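Local coordinates for protein 16S rRNA (guanine(1405)-N(7))-methyltransferase (Klebsiella pneumoniae, PDB 6PI9) that probably methylates the N7 position of guanine 1405 in 16S rRNA, using S-adenosyl-L-methionine as methyl donor, and so confers resistance to aminoglycosides, at residues A[49-52]-A[53-57]; A[164-168]-A[169-173]; A[188-191]-A[192-196]; A[231-234]-A[235-238]. All coordinates share one frame; numbering follows the deposited sequence. Where two conformers were deposited one is given.

Contact 1. Residues A[49-52]-A[53-57]; sequences RTHL and HQITG. With SAH (S-adenosyl-L-homocysteine), chain B.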
loop_
_atom_site.group_PDB
_atom_site.type_symbol
_atom_site.label_atom_id
_atom_site.label_comp_id
_atom_site.label_asym_id
_atom_site.label_seq_id
_atom_site.Cartn_x
_atom_site.Cartn_y
_atom_site.Cartn_z
ATOM N N ARG A 49 -3.785 6.968 12.518
ATOM C CA ARG A 49 -2.801 7.319 11.512
ATOM C C ARG A 49 -2.589 6.146 10.567
ATOM O O ARG A 49 -2.565 6.313 9.342
ATOM C CB ARG A 49 -1.503 7.744 12.209
ATOM C CG ARG A 49 -0.499 8.318 11.267
ATOM C CD ARG A 49 0.450 9.254 11.991
ATOM N NE ARG A 49 0.667 8.920 13.395
ATOM C CZ ARG A 49 0.436 9.745 14.423
ATOM N NH1 ARG A 49 -0.022 10.981 14.206
ATOM N NH2 ARG A 49 0.695 9.337 15.676
ATOM N N THR A 50 -2.438 4.936 11.117
ATOM C CA THR A 50 -2.258 3.775 10.234
ATOM C C THR A 50 -3.456 3.577 9.307
ATOM O O THR A 50 -3.290 3.392 8.097
ATOM C CB THR A 50 -2.019 2.525 11.070
ATOM O OG1 THR A 50 -0.778 2.700 11.750
ATOM C CG2 THR A 50 -1.858 1.337 10.134
ATOM N N HIS A 51 -4.669 3.599 9.866
ATOM C CA HIS A 51 -5.919 3.487 9.088
ATOM C C HIS A 51 -5.965 4.521 7.967
ATOM O O HIS A 51 -6.204 4.196 6.792
ATOM C CB HIS A 51 -7.120 3.666 10.049
ATOM C CG HIS A 51 -8.493 3.535 9.430
ATOM N ND1 HIS A 51 -8.907 4.276 8.343
ATOM C CD2 HIS A 51 -9.589 2.836 9.839
ATOM C CE1 HIS A 51 -10.169 3.996 8.064
ATOM N NE2 HIS A 51 -10.614 3.135 8.964
ATOM N N LEU A 52 -5.720 5.784 8.318
ATOM C CA LEU A 52 -5.805 6.868 7.345
ATOM C C LEU A 52 -4.748 6.715 6.259
ATOM O O LEU A 52 -5.023 6.976 5.075
ATOM C CB LEU A 52 -5.713 8.231 8.050
ATOM C CG LEU A 52 -6.999 8.490 8.836
ATOM C CD1 LEU A 52 -6.815 9.542 9.963
ATOM C CD2 LEU A 52 -8.066 8.977 7.810
ATOM N N HIS A 53 -3.529 6.262 6.630
ATOM C CA HIS A 53 -2.513 6.001 5.609
ATOM C C HIS A 53 -2.973 4.882 4.674
ATOM O O HIS A 53 -2.787 4.976 3.459
ATOM C CB HIS A 53 -1.163 5.647 6.253
ATOM C CG HIS A 53 -0.102 5.185 5.283
ATOM N ND1 HIS A 53 0.222 3.852 5.100
ATOM C CD2 HIS A 53 0.754 5.886 4.493
ATOM C CE1 HIS A 53 1.205 3.751 4.220
ATOM N NE2 HIS A 53 1.544 4.970 3.830
ATOM N N GLN A 54 -3.594 3.827 5.229
ATOM C CA GLN A 54 -4.035 2.706 4.400
ATOM C C GLN A 54 -5.141 3.123 3.438
ATOM O O GLN A 54 -5.154 2.689 2.280
ATOM C CB GLN A 54 -4.510 1.550 5.265
ATOM C CG GLN A 54 -3.425 0.997 6.132
ATOM C CD GLN A 54 -3.956 -0.065 7.058
ATOM O OE1 GLN A 54 -3.459 -0.239 8.179
ATOM N NE2 GLN A 54 -4.982 -0.798 6.592
ATOM N N ILE A 55 -6.062 3.990 3.876
ATOM C CA ILE A 55 -7.176 4.291 2.982
ATOM C C ILE A 55 -6.900 5.457 2.034
ATOM O O ILE A 55 -7.511 5.522 0.950
ATOM C CB ILE A 55 -8.474 4.543 3.772
ATOM C CG1 ILE A 55 -8.501 5.893 4.450
ATOM C CG2 ILE A 55 -8.747 3.399 4.756
ATOM C CD1 ILE A 55 -9.867 6.243 5.014
ATOM N N THR A 56 -5.993 6.376 2.380
ATOM C CA THR A 56 -5.732 7.454 1.432
ATOM C C THR A 56 -4.263 7.914 1.317
ATOM O O THR A 56 -3.802 8.216 0.207
ATOM C CB THR A 56 -6.633 8.649 1.789
ATOM O OG1 THR A 56 -6.417 9.713 0.858
ATOM C CG2 THR A 56 -6.366 9.141 3.207
ATOM N N GLY A 57 -3.511 7.979 2.430
ATOM C CA GLY A 57 -2.171 8.571 2.383
ATOM C C GLY A 57 -1.156 7.827 1.521
ATOM O O GLY A 57 -0.237 8.439 0.966
HETATM N N SAH B . -10.109 5.502 -8.335
HETATM C CA SAH B . -8.756 6.100 -8.392
HETATM C CB SAH B . -8.089 6.050 -7.028
HETATM C CG SAH B . -8.020 4.666 -6.319
HETATM S SD SAH B . -6.928 4.744 -4.824
HETATM C C SAH B . -7.877 5.370 -9.425
HETATM O O SAH B . -8.181 4.188 -9.692
HETATM O OXT SAH B . -6.877 5.909 -9.940
HETATM C "C5'" SAH B . -8.246 4.772 -3.535
HETATM C "C4'" SAH B . -8.867 6.183 -3.313
HETATM O "O4'" SAH B . -10.021 6.074 -2.452
HETATM C "C3'" SAH B . -7.958 7.293 -2.710
HETATM O "O3'" SAH B . -7.919 8.442 -3.580
HETATM C "C2'" SAH B . -8.618 7.672 -1.386
HETATM O "O2'" SAH B . -8.500 9.082 -1.176
HETATM C "C1'" SAH B . -10.075 7.291 -1.685
HETATM N N9 SAH B . -10.855 6.936 -0.515
HETATM C C8 SAH B . -10.537 6.006 0.442
HETATM N N7 SAH B . -11.604 5.899 1.290
HETATM C C5 SAH B . -12.551 6.808 0.893
HETATM C C6 SAH B . -13.781 7.181 1.385
HETATM N N6 SAH B . -14.277 6.692 2.502
HETATM N N1 SAH B . -14.524 8.097 0.660
HETATM C C2 SAH B . -14.026 8.692 -0.450
HETATM N N3 SAH B . -12.798 8.353 -0.952
HETATM C C4 SAH B . -12.099 7.412 -0.256
HETATM O O HOH W 1 -0.197 2.188 7.465
#
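The last turns of helix 41-57 carry Ile55 and Thr56 to the S-adenosyl-L-homocysteine (SAH) pocket, and the backbone carbonyls of His51 and Leu52, one turn earlier, accept their N-H groups. Regular alpha-helical bonds run on to Thr56 N; Ile55 N donates to His51 O at 2.9 Å. At the C-terminal end the helix widens: Leu52 O takes Thr56 N at 2.9 Å and also Gly57 N at 3.2 Å, the two donors reaching it from opposite faces of the carbonyl plane. The second bond makes a pi-type turn, and two N-H groups share one acceptor. Among the side chains, His51, in one of its two conformers, sends its ring forward along the helix toward Ile55, because CG stands anti to the backbone N (chi1 -178°). In that conformer CE1 lies 3.6 Å from Ile55 CG2, while Ile55 CD1 sits at the ring edge, in plane. A branched aliphatic residue suits this place: besides meeting the imidazole, the same side chain packs on helix 186-192. On the other flank a water is held by His53 ND1 at 2.9 Å and donates only weakly to Thr50 O. Thr50 OG1 is bonded to Arg94 of the second subunit, which ties this turn to the dimer. Thr56 has OG1 anti to its backbone N (chi1 -179°), and this hydroxyl donates to SAH O2' at 3.0 Å. Threonine thus offers a polar branch and keeps CG2 against Leu52 O, so the residue at the widened helix end also holds the ribose of SAH by its O2'.

Contact 2. Residues A[164-168]-A[169-173]; sequences RACDL and LSEIP. With SAH (S-adenosyl-L-homocysteine), chain B.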
loop_
_atom_site.group_PDB
_atom_site.type_symbol
_atom_site.label_atom_id
_atom_site.label_comp_id
_atom_site.label_asym_id
_atom_site.label_seq_id
_atom_site.Cartn_x
_atom_site.Cartn_y
_atom_site.Cartn_z
ATOM N N ARG A 164 -15.029 17.265 -6.038
ATOM C CA ARG A 164 -15.478 17.814 -4.773
ATOM C C ARG A 164 -15.184 16.824 -3.659
ATOM O O ARG A 164 -14.989 15.629 -3.882
ATOM C CB ARG A 164 -16.975 18.104 -4.803
ATOM C CG ARG A 164 -17.740 16.792 -5.079
ATOM C CD ARG A 164 -19.031 16.870 -4.384
ATOM N NE ARG A 164 -19.979 15.774 -4.565
ATOM C CZ ARG A 164 -20.347 14.929 -3.611
ATOM N NH1 ARG A 164 -19.820 15.002 -2.373
ATOM N NH2 ARG A 164 -21.287 14.036 -3.887
ATOM N N ALA A 165 -15.143 17.347 -2.443
ATOM C CA ALA A 165 -14.988 16.475 -1.269
ATOM C C ALA A 165 -16.123 15.460 -1.137
ATOM O O ALA A 165 -17.302 15.823 -1.174
ATOM C CB ALA A 165 -14.971 17.365 -0.036
ATOM N N CYS A 166 -15.789 14.219 -0.780
ATOM C CA CYS A 166 -16.860 13.256 -0.525
ATOM C C CYS A 166 -16.324 12.112 0.315
ATOM O O CYS A 166 -15.363 11.475 -0.125
ATOM C CB CYS A 166 -17.335 12.653 -1.862
ATOM S SG CYS A 166 -18.528 11.325 -1.618
ATOM N N ASP A 167 -16.960 11.804 1.444
ATOM C CA ASP A 167 -16.604 10.595 2.211
ATOM C C ASP A 167 -17.699 9.569 1.935
ATOM O O ASP A 167 -18.823 9.712 2.425
ATOM C CB ASP A 167 -16.436 10.878 3.722
ATOM C CG ASP A 167 -15.908 9.638 4.489
ATOM O OD1 ASP A 167 -16.130 8.494 4.023
ATOM O OD2 ASP A 167 -15.348 9.801 5.594
ATOM N N LEU A 168 -17.345 8.527 1.187
ATOM C CA LEU A 168 -18.263 7.479 0.744
ATOM C C LEU A 168 -18.752 6.557 1.868
ATOM O O LEU A 168 -19.598 5.677 1.617
ATOM C CB LEU A 168 -17.595 6.678 -0.349
ATOM C CG LEU A 168 -17.410 7.495 -1.651
ATOM C CD1 LEU A 168 -16.509 6.685 -2.545
ATOM C CD2 LEU A 168 -18.735 7.753 -2.401
ATOM N N LEU A 169 -18.272 6.715 3.103
ATOM C CA LEU A 169 -18.866 6.011 4.220
ATOM C C LEU A 169 -20.027 6.782 4.809
ATOM O O LEU A 169 -20.878 6.210 5.521
ATOM C CB LEU A 169 -17.814 5.773 5.328
ATOM C CG LEU A 169 -17.134 4.379 5.307
ATOM C CD1 LEU A 169 -18.153 3.392 5.596
ATOM C CD2 LEU A 169 -16.599 3.958 4.001
ATOM N N SER A 170 -20.077 8.084 4.593
ATOM C CA SER A 170 -21.194 8.797 5.156
ATOM C C SER A 170 -22.078 9.428 4.099
ATOM O O SER A 170 -23.104 10.028 4.453
ATOM C CB SER A 170 -20.699 9.830 6.186
ATOM O OG SER A 170 -19.519 10.437 5.743
ATOM N N GLU A 171 -21.760 9.244 2.813
ATOM C CA GLU A 171 -22.591 9.824 1.761
ATOM C C GLU A 171 -22.715 8.815 0.625
ATOM O O GLU A 171 -21.710 8.245 0.216
ATOM C CB GLU A 171 -21.960 11.134 1.249
ATOM C CG GLU A 171 -22.714 11.774 0.110
ATOM C CD GLU A 171 -21.982 12.949 -0.581
ATOM O OE1 GLU A 171 -20.950 13.480 -0.093
ATOM O OE2 GLU A 171 -22.491 13.365 -1.630
ATOM N N ILE A 172 -23.917 8.603 0.122
ATOM C CA ILE A 172 -24.107 7.886 -1.148
ATOM C C ILE A 172 -24.348 8.942 -2.192
ATOM O O ILE A 172 -25.341 9.708 -2.074
ATOM C CB ILE A 172 -25.260 6.877 -1.035
ATOM C CG1 ILE A 172 -24.738 5.623 -0.315
ATOM C CG2 ILE A 172 -25.791 6.507 -2.415
ATOM C CD1 ILE A 172 -25.754 4.513 -0.234
ATOM N N PRO A 173 -23.423 9.186 -3.133
ATOM C CA PRO A 173 -23.562 10.317 -4.063
ATOM C C PRO A 173 -24.909 10.305 -4.741
ATOM O O PRO A 173 -25.347 9.264 -5.262
ATOM C CB PRO A 173 -22.442 10.104 -5.074
ATOM C CG PRO A 173 -21.350 9.345 -4.237
ATOM C CD PRO A 173 -22.126 8.473 -3.289
HETATM N N SAH B . -10.109 5.502 -8.335
HETATM C CA SAH B . -8.756 6.100 -8.392
HETATM C CB SAH B . -8.089 6.050 -7.028
HETATM C CG SAH B . -8.020 4.666 -6.319
HETATM S SD SAH B . -6.928 4.744 -4.824
HETATM C C SAH B . -7.877 5.370 -9.425
HETATM O O SAH B . -8.181 4.188 -9.692
HETATM O OXT SAH B . -6.877 5.909 -9.940
HETATM C "C5'" SAH B . -8.246 4.772 -3.535
HETATM C "C4'" SAH B . -8.867 6.183 -3.313
HETATM O "O4'" SAH B . -10.021 6.074 -2.452
HETATM C "C3'" SAH B . -7.958 7.293 -2.710
HETATM O "O3'" SAH B . -7.919 8.442 -3.580
HETATM C "C2'" SAH B . -8.618 7.672 -1.386
HETATM O "O2'" SAH B . -8.500 9.082 -1.176
HETATM C "C1'" SAH B . -10.075 7.291 -1.685
HETATM N N9 SAH B . -10.855 6.936 -0.515
HETATM C C8 SAH B . -10.537 6.006 0.442
HETATM N N7 SAH B . -11.604 5.899 1.290
HETATM C C5 SAH B . -12.551 6.808 0.893
HETATM C C6 SAH B . -13.781 7.181 1.385
HETATM N N6 SAH B . -14.277 6.692 2.502
HETATM N N1 SAH B . -14.524 8.097 0.660
HETATM C C2 SAH B . -14.026 8.692 -0.450
HETATM N N3 SAH B . -12.798 8.353 -0.952
HETATM C C4 SAH B . -12.099 7.412 -0.256
HETATM O O HOH W 2 -19.205 13.497 1.904
HETATM O O HOH W 3 -17.112 10.945 7.399
#
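Arg164 and Glu171 reach each other through different torsions: the arginine is bent at chi2 (148°), whereas Glu171 leaves with CG anti to the backbone N and stays extended. They meet end-on in a two-nitrogen salt bridge, with NH1 to OE1 at 3.0 Å and NH2 to OE2 at 2.6 Å. Each oxygen is met on its syn side, but the NH2 to OE2 bond is tilted 33° out of the carboxylate plane, whereas NH1 to OE1 keeps nearer to it. The bridge spans the loop that follows strand 162-165 of the Rossmann-like methyltransferase sheet, where the adenine of SAH is read. Arg164 NH1 also bonds Ala165 O, and NH2 has a second carboxylate in Glu175, so several acceptors fix the guanidinium. Asp167 links the loop backbone to the adenine. Its OD1 accepts Leu169 N at 2.9 Å on the anti side and also SAH N6 at 3.0 Å, while OD2 is held by Thr26 and Arg29. An aspartate suits the place because its short carboxylate can serve both donors together. Leu168 N donates to SAH N1. Leu168 CG and CD1 lie against adenine N1 and C2, and the other branch, CD2, turns away to Pro173 CG at 3.6 Å.

Contact 3. Residues A[188-191]-A[192-196]; sequences VLEA and QKTGR. With SAH (S-adenosyl-L-homocysteine), chain B.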
loop_
_atom_site.group_PDB
_atom_site.type_symbol
_atom_site.label_atom_id
_atom_site.label_comp_id
_atom_site.label_asym_id
_atom_site.label_seq_id
_atom_site.Cartn_x
_atom_site.Cartn_y
_atom_site.Cartn_z
ATOM N N VAL A 188 -11.217 -1.247 -0.312
ATOM C CA VAL A 188 -10.870 -0.391 0.813
ATOM C C VAL A 188 -12.132 0.162 1.437
ATOM O O VAL A 188 -12.169 0.431 2.632
ATOM C CB VAL A 188 -9.910 0.728 0.385
ATOM C CG1 VAL A 188 -10.636 1.763 -0.404
ATOM C CG2 VAL A 188 -9.271 1.418 1.638
ATOM N N LEU A 189 -13.201 0.332 0.653
ATOM C CA LEU A 189 -14.450 0.763 1.270
ATOM C C LEU A 189 -15.010 -0.325 2.185
ATOM O O LEU A 189 -15.465 -0.040 3.291
ATOM C CB LEU A 189 -15.415 1.118 0.129
ATOM C CG LEU A 189 -16.693 1.862 0.376
ATOM C CD1 LEU A 189 -16.308 3.324 0.673
ATOM C CD2 LEU A 189 -17.480 1.760 -0.938
ATOM N N GLU A 190 -14.969 -1.578 1.742
ATOM C CA GLU A 190 -15.513 -2.687 2.527
ATOM C C GLU A 190 -14.661 -2.947 3.761
ATOM O O GLU A 190 -15.179 -3.420 4.796
ATOM C CB GLU A 190 -15.613 -3.955 1.622
ATOM C CG GLU A 190 -16.408 -5.144 2.271
ATOM C CD GLU A 190 -17.944 -4.974 2.232
ATOM O OE1 GLU A 190 -18.688 -5.814 2.876
ATOM O OE2 GLU A 190 -18.408 -4.001 1.584
ATOM N N ALA A 191 -13.365 -2.609 3.692
ATOM C CA ALA A 191 -12.499 -2.677 4.867
ATOM C C ALA A 191 -12.905 -1.668 5.914
ATOM O O ALA A 191 -12.608 -1.851 7.114
ATOM C CB ALA A 191 -11.045 -2.454 4.450
ATOM N N GLN A 192 -13.523 -0.571 5.495
ATOM C CA GLN A 192 -13.961 0.445 6.437
ATOM C C GLN A 192 -15.343 0.157 7.011
ATOM O O GLN A 192 -15.625 0.590 8.138
ATOM C CB GLN A 192 -13.965 1.838 5.789
ATOM C CG GLN A 192 -12.593 2.329 5.301
ATOM C CD GLN A 192 -12.676 3.554 4.394
ATOM O OE1 GLN A 192 -13.111 4.628 4.797
ATOM N NE2 GLN A 192 -12.294 3.368 3.136
ATOM N N LYS A 193 -16.217 -0.540 6.268
ATOM C CA LYS A 193 -17.554 -0.859 6.779
ATOM C C LYS A 193 -18.105 -2.047 6.014
ATOM O O LYS A 193 -18.262 -1.957 4.800
ATOM C CB LYS A 193 -18.475 0.329 6.623
ATOM C CG LYS A 193 -19.953 0.054 6.975
ATOM C CD LYS A 193 -20.299 0.578 8.324
ATOM C CE LYS A 193 -21.781 0.414 8.642
ATOM N NZ LYS A 193 -22.150 -1.026 8.713
ATOM N N THR A 194 -18.390 -3.149 6.711
ATOM C CA THR A 194 -18.987 -4.325 6.063
ATOM C C THR A 194 -20.339 -3.988 5.467
ATOM O O THR A 194 -21.158 -3.338 6.103
ATOM C CB THR A 194 -19.148 -5.469 7.082
ATOM O OG1 THR A 194 -17.843 -5.851 7.523
ATOM C CG2 THR A 194 -19.832 -6.721 6.424
ATOM N N GLY A 195 -20.562 -4.420 4.239
ATOM C CA GLY A 195 -21.803 -4.159 3.555
ATOM C C GLY A 195 -21.823 -2.881 2.741
ATOM O O GLY A 195 -22.791 -2.658 1.986
ATOM N N ARG A 196 -20.783 -2.035 2.868
ATOM C CA ARG A 196 -20.866 -0.698 2.294
ATOM C C ARG A 196 -20.720 -0.746 0.780
ATOM O O ARG A 196 -21.358 0.051 0.070
ATOM C CB ARG A 196 -19.791 0.211 2.917
ATOM C CG ARG A 196 -19.909 1.706 2.493
ATOM C CD ARG A 196 -21.264 2.267 2.933
ATOM N NE ARG A 196 -21.424 3.655 2.510
ATOM C CZ ARG A 196 -22.501 4.391 2.745
ATOM N NH1 ARG A 196 -23.548 3.886 3.391
ATOM N NH2 ARG A 196 -22.541 5.645 2.321
HETATM N N SAH B . -10.109 5.502 -8.335
HETATM C CA SAH B . -8.756 6.100 -8.392
HETATM C CB SAH B . -8.089 6.050 -7.028
HETATM C CG SAH B . -8.020 4.666 -6.319
HETATM S SD SAH B . -6.928 4.744 -4.824
HETATM C C SAH B . -7.877 5.370 -9.425
HETATM O O SAH B . -8.181 4.188 -9.692
HETATM O OXT SAH B . -6.877 5.909 -9.940
HETATM C "C5'" SAH B . -8.246 4.772 -3.535
HETATM C "C4'" SAH B . -8.867 6.183 -3.313
HETATM O "O4'" SAH B . -10.021 6.074 -2.452
HETATM C "C3'" SAH B . -7.958 7.293 -2.710
HETATM O "O3'" SAH B . -7.919 8.442 -3.580
HETATM C "C2'" SAH B . -8.618 7.672 -1.386
HETATM O "O2'" SAH B . -8.500 9.082 -1.176
HETATM C "C1'" SAH B . -10.075 7.291 -1.685
HETATM N N9 SAH B . -10.855 6.936 -0.515
HETATM C C8 SAH B . -10.537 6.006 0.442
HETATM N N7 SAH B . -11.604 5.899 1.290
HETATM C C5 SAH B . -12.551 6.808 0.893
HETATM C C6 SAH B . -13.781 7.181 1.385
HETATM N N6 SAH B . -14.277 6.692 2.502
HETATM N N1 SAH B . -14.524 8.097 0.660
HETATM C C2 SAH B . -14.026 8.692 -0.450
HETATM N N3 SAH B . -12.798 8.353 -0.952
HETATM C C4 SAH B . -12.099 7.412 -0.256
#
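Gln192 and Val188 run alongside one another in the same direction at the C-terminal end of helix 186-192, where the chain leaves for a type II turn and the next helix of the Rossmann-like domain. Gln192 has CG anti to the carbonyl carbon (chi1 -61°) and runs extended, which carries its amide to the adenine. There NE2 donates to SAH N7 at 3.2 Å and OE1 accepts from SAH N6 at 3.3 Å, a pairing that suits a glutamine because one amide offers a donor and an acceptor together. The remaining N-H of NE2 goes back to Val188 O at 3.0 Å, coming from above the carbonyl plane, and this bond helps to fix which way round the amide is turned. Glu190 takes a different course: CG is anti to the backbone N, and a bend at chi2 (78°) folds the carboxylate forward to the turn from Lys193 to Arg196. Gly195, with positive phi, sits at the N-cap position of helix 196-203; a CB there would be jammed against the preceding carbonyl O, which calls for glycine. Of the two Glu190 oxygens, OE2 accepts from Ala197 N and OE1 from Gly195 N, at the start of that helix, where the negative charge is probably favoured. Arg196 packs its CG on Leu189 CG at 3.9 Å. Nearly straight at 176°, the bond from Gly195 N to Glu190 OE1 measures 2.7 Å.

Contact 4. Residues A[231-234]-A[235-238]; sequences DWFE and RILP
Ile236 lies over the indole of Trp232, one turn earlier in the helix, and each of its carbons meets a different part of that residue. CB stands 3.9 Å from Trp232 O, the carbonyl that also accepts Ile236 N. From there CG1 sits flanked by both backbone N and C (chi1 65°), which sets it over the six-membered ring, 3.8 Å from the centroid and 8° off the normal, as a CH-pi contact. CG2, the other branch, reaches the five-membered part and lies 3.6 Å from Trp232 NE1. CD1 finishes the chain near Trp232 CH2, at 3.9 Å. A beta-branched aliphatic residue suits the place, since its two arms spread over both rings of the indole. This is the C-terminal end of helix 225-236, which packs beside helix 196-203 and strands 208-214 and 252-259 of the methyltransferase sheet. Phe233 points toward those strands, meeting Phe213 edge-to-face, and its CZ touches Leu237 CD1 at 3.8 Å. Leu237 is the first residue to leave helical angles, yet its N still bonds Phe233 O at 2.9 Å. At the pyrrole edge Arg235 NH2 approaches near the ring plane, 3.5 Å from Trp232 CD1, with its guanidinium turned 84° to the ring.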
loop_
_atom_site.group_PDB
_atom_site.type_symbol
_atom_site.label_atom_id
_atom_site.label_comp_id
_atom_site.label_asym_id
_atom_site.label_seq_id
_atom_site.Cartn_x
_atom_site.Cartn_y
_atom_site.Cartn_z
ATOM N N ASP A 231 -14.495 -13.565 -6.945
ATOM C CA ASP A 231 -15.488 -14.337 -6.208
ATOM C C ASP A 231 -16.271 -13.438 -5.272
ATOM O O ASP A 231 -17.501 -13.585 -5.121
ATOM C CB ASP A 231 -14.840 -15.441 -5.373
ATOM C CG ASP A 231 -14.250 -16.580 -6.186
ATOM O OD1 ASP A 231 -14.600 -16.824 -7.364
ATOM O OD2 ASP A 231 -13.390 -17.253 -5.583
ATOM N N TRP A 232 -15.571 -12.525 -4.593
ATOM C CA TRP A 232 -16.239 -11.663 -3.639
ATOM C C TRP A 232 -17.202 -10.746 -4.357
ATOM O O TRP A 232 -18.375 -10.592 -3.955
ATOM C CB TRP A 232 -15.194 -10.833 -2.872
ATOM C CG TRP A 232 -15.803 -9.775 -1.998
ATOM C CD1 TRP A 232 -16.294 -9.948 -0.705
ATOM C CD2 TRP A 232 -16.002 -8.399 -2.324
ATOM N NE1 TRP A 232 -16.789 -8.758 -0.248
ATOM C CE2 TRP A 232 -16.598 -7.785 -1.197
ATOM C CE3 TRP A 232 -15.692 -7.609 -3.445
ATOM C CZ2 TRP A 232 -16.935 -6.464 -1.178
ATOM C CZ3 TRP A 232 -16.003 -6.244 -3.408
ATOM C CH2 TRP A 232 -16.626 -5.694 -2.284
ATOM N N PHE A 233 -16.724 -10.138 -5.435
ATOM C CA PHE A 233 -17.593 -9.249 -6.190
ATOM C C PHE A 233 -18.834 -9.991 -6.687
ATOM O O PHE A 233 -19.968 -9.486 -6.580
ATOM C CB PHE A 233 -16.808 -8.630 -7.356
ATOM C CG PHE A 233 -17.597 -7.581 -8.123
ATOM C CD1 PHE A 233 -18.071 -6.466 -7.471
ATOM C CD2 PHE A 233 -17.835 -7.725 -9.483
ATOM C CE1 PHE A 233 -18.770 -5.478 -8.167
ATOM C CE2 PHE A 233 -18.551 -6.720 -10.194
ATOM C CZ PHE A 233 -18.995 -5.605 -9.504
ATOM N N GLU A 234 -18.663 -11.192 -7.223
ATOM C CA GLU A 234 -19.848 -11.847 -7.772
ATOM C C GLU A 234 -20.827 -12.183 -6.661
ATOM O O GLU A 234 -22.042 -12.214 -6.893
ATOM C CB GLU A 234 -19.459 -13.092 -8.555
ATOM C CG GLU A 234 -18.277 -12.864 -9.486
ATOM C CD GLU A 234 -18.580 -12.318 -10.883
ATOM O OE1 GLU A 234 -17.699 -12.520 -11.759
ATOM O OE2 GLU A 234 -19.647 -11.698 -11.108
ATOM N N ARG A 235 -20.331 -12.334 -5.440
ATOM C CA ARG A 235 -21.198 -12.681 -4.333
ATOM C C ARG A 235 -21.922 -11.450 -3.791
ATOM O O ARG A 235 -23.095 -11.529 -3.418
ATOM C CB ARG A 235 -20.374 -13.353 -3.235
ATOM C CG ARG A 235 -21.138 -13.564 -1.970
ATOM C CD ARG A 235 -20.431 -14.520 -1.037
ATOM N NE ARG A 235 -19.143 -14.023 -0.557
ATOM C CZ ARG A 235 -19.011 -13.144 0.436
ATOM N NH1 ARG A 235 -20.099 -12.634 1.019
ATOM N NH2 ARG A 235 -17.801 -12.758 0.843
ATOM N N ILE A 236 -21.277 -10.294 -3.771
ATOM C CA ILE A 236 -21.949 -9.131 -3.160
ATOM C C ILE A 236 -22.709 -8.314 -4.191
ATOM O O ILE A 236 -23.496 -7.431 -3.816
ATOM C CB ILE A 236 -20.981 -8.221 -2.396
ATOM C CG1 ILE A 236 -19.968 -7.564 -3.337
ATOM C CG2 ILE A 236 -20.249 -9.020 -1.270
ATOM C CD1 ILE A 236 -20.223 -6.096 -3.679
ATOM N N LEU A 237 -22.503 -8.559 -5.476
ATOM C CA LEU A 237 -23.150 -7.694 -6.460
ATOM C C LEU A 237 -24.675 -7.717 -6.271
ATOM O O LEU A 237 -25.279 -8.787 -6.344
ATOM C CB LEU A 237 -22.807 -8.144 -7.883
ATOM C CG LEU A 237 -23.411 -7.271 -8.992
ATOM C CD1 LEU A 237 -22.737 -5.906 -8.951
ATOM C CD2 LEU A 237 -23.194 -7.939 -10.342
ATOM N N PRO A 238 -25.332 -6.570 -6.083
ATOM C CA PRO A 238 -26.809 -6.564 -5.979
ATOM C C PRO A 238 -27.497 -7.198 -7.182
ATOM O O PRO A 238 -27.044 -7.072 -8.321
ATOM C CB PRO A 238 -27.148 -5.074 -5.882
ATOM C CG PRO A 238 -25.905 -4.425 -5.340
ATOM C CD PRO A 238 -24.758 -5.228 -5.931
HETATM O O HOH W 4 -24.723 -11.489 -6.255
#

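How the contacts relate
From the N terminus the four contacts follow in series; none nests in or crosses another. Contact 1 lies at the end of helix 41-57, contact 2 folds the start of the loop between strands 162-165 and 179-183, contact 3 turns the chain from helix 186-192 into helix 196-203, and contact 4 ends helix 225-236. Contacts 1, 2 and 3 meet the adenosine part of one SAH. Contacts 1 and 3 bring helix 41-57 against helix 186-192, while Leu168 O and Arg196 NE, 2.9 Å apart, probably bond contact 2 to contact 3. Contact 4 stays away from SAH but touches contact 3, where Trp232 meets Glu190. Contacts 1, 3 and 4 also face the second subunit.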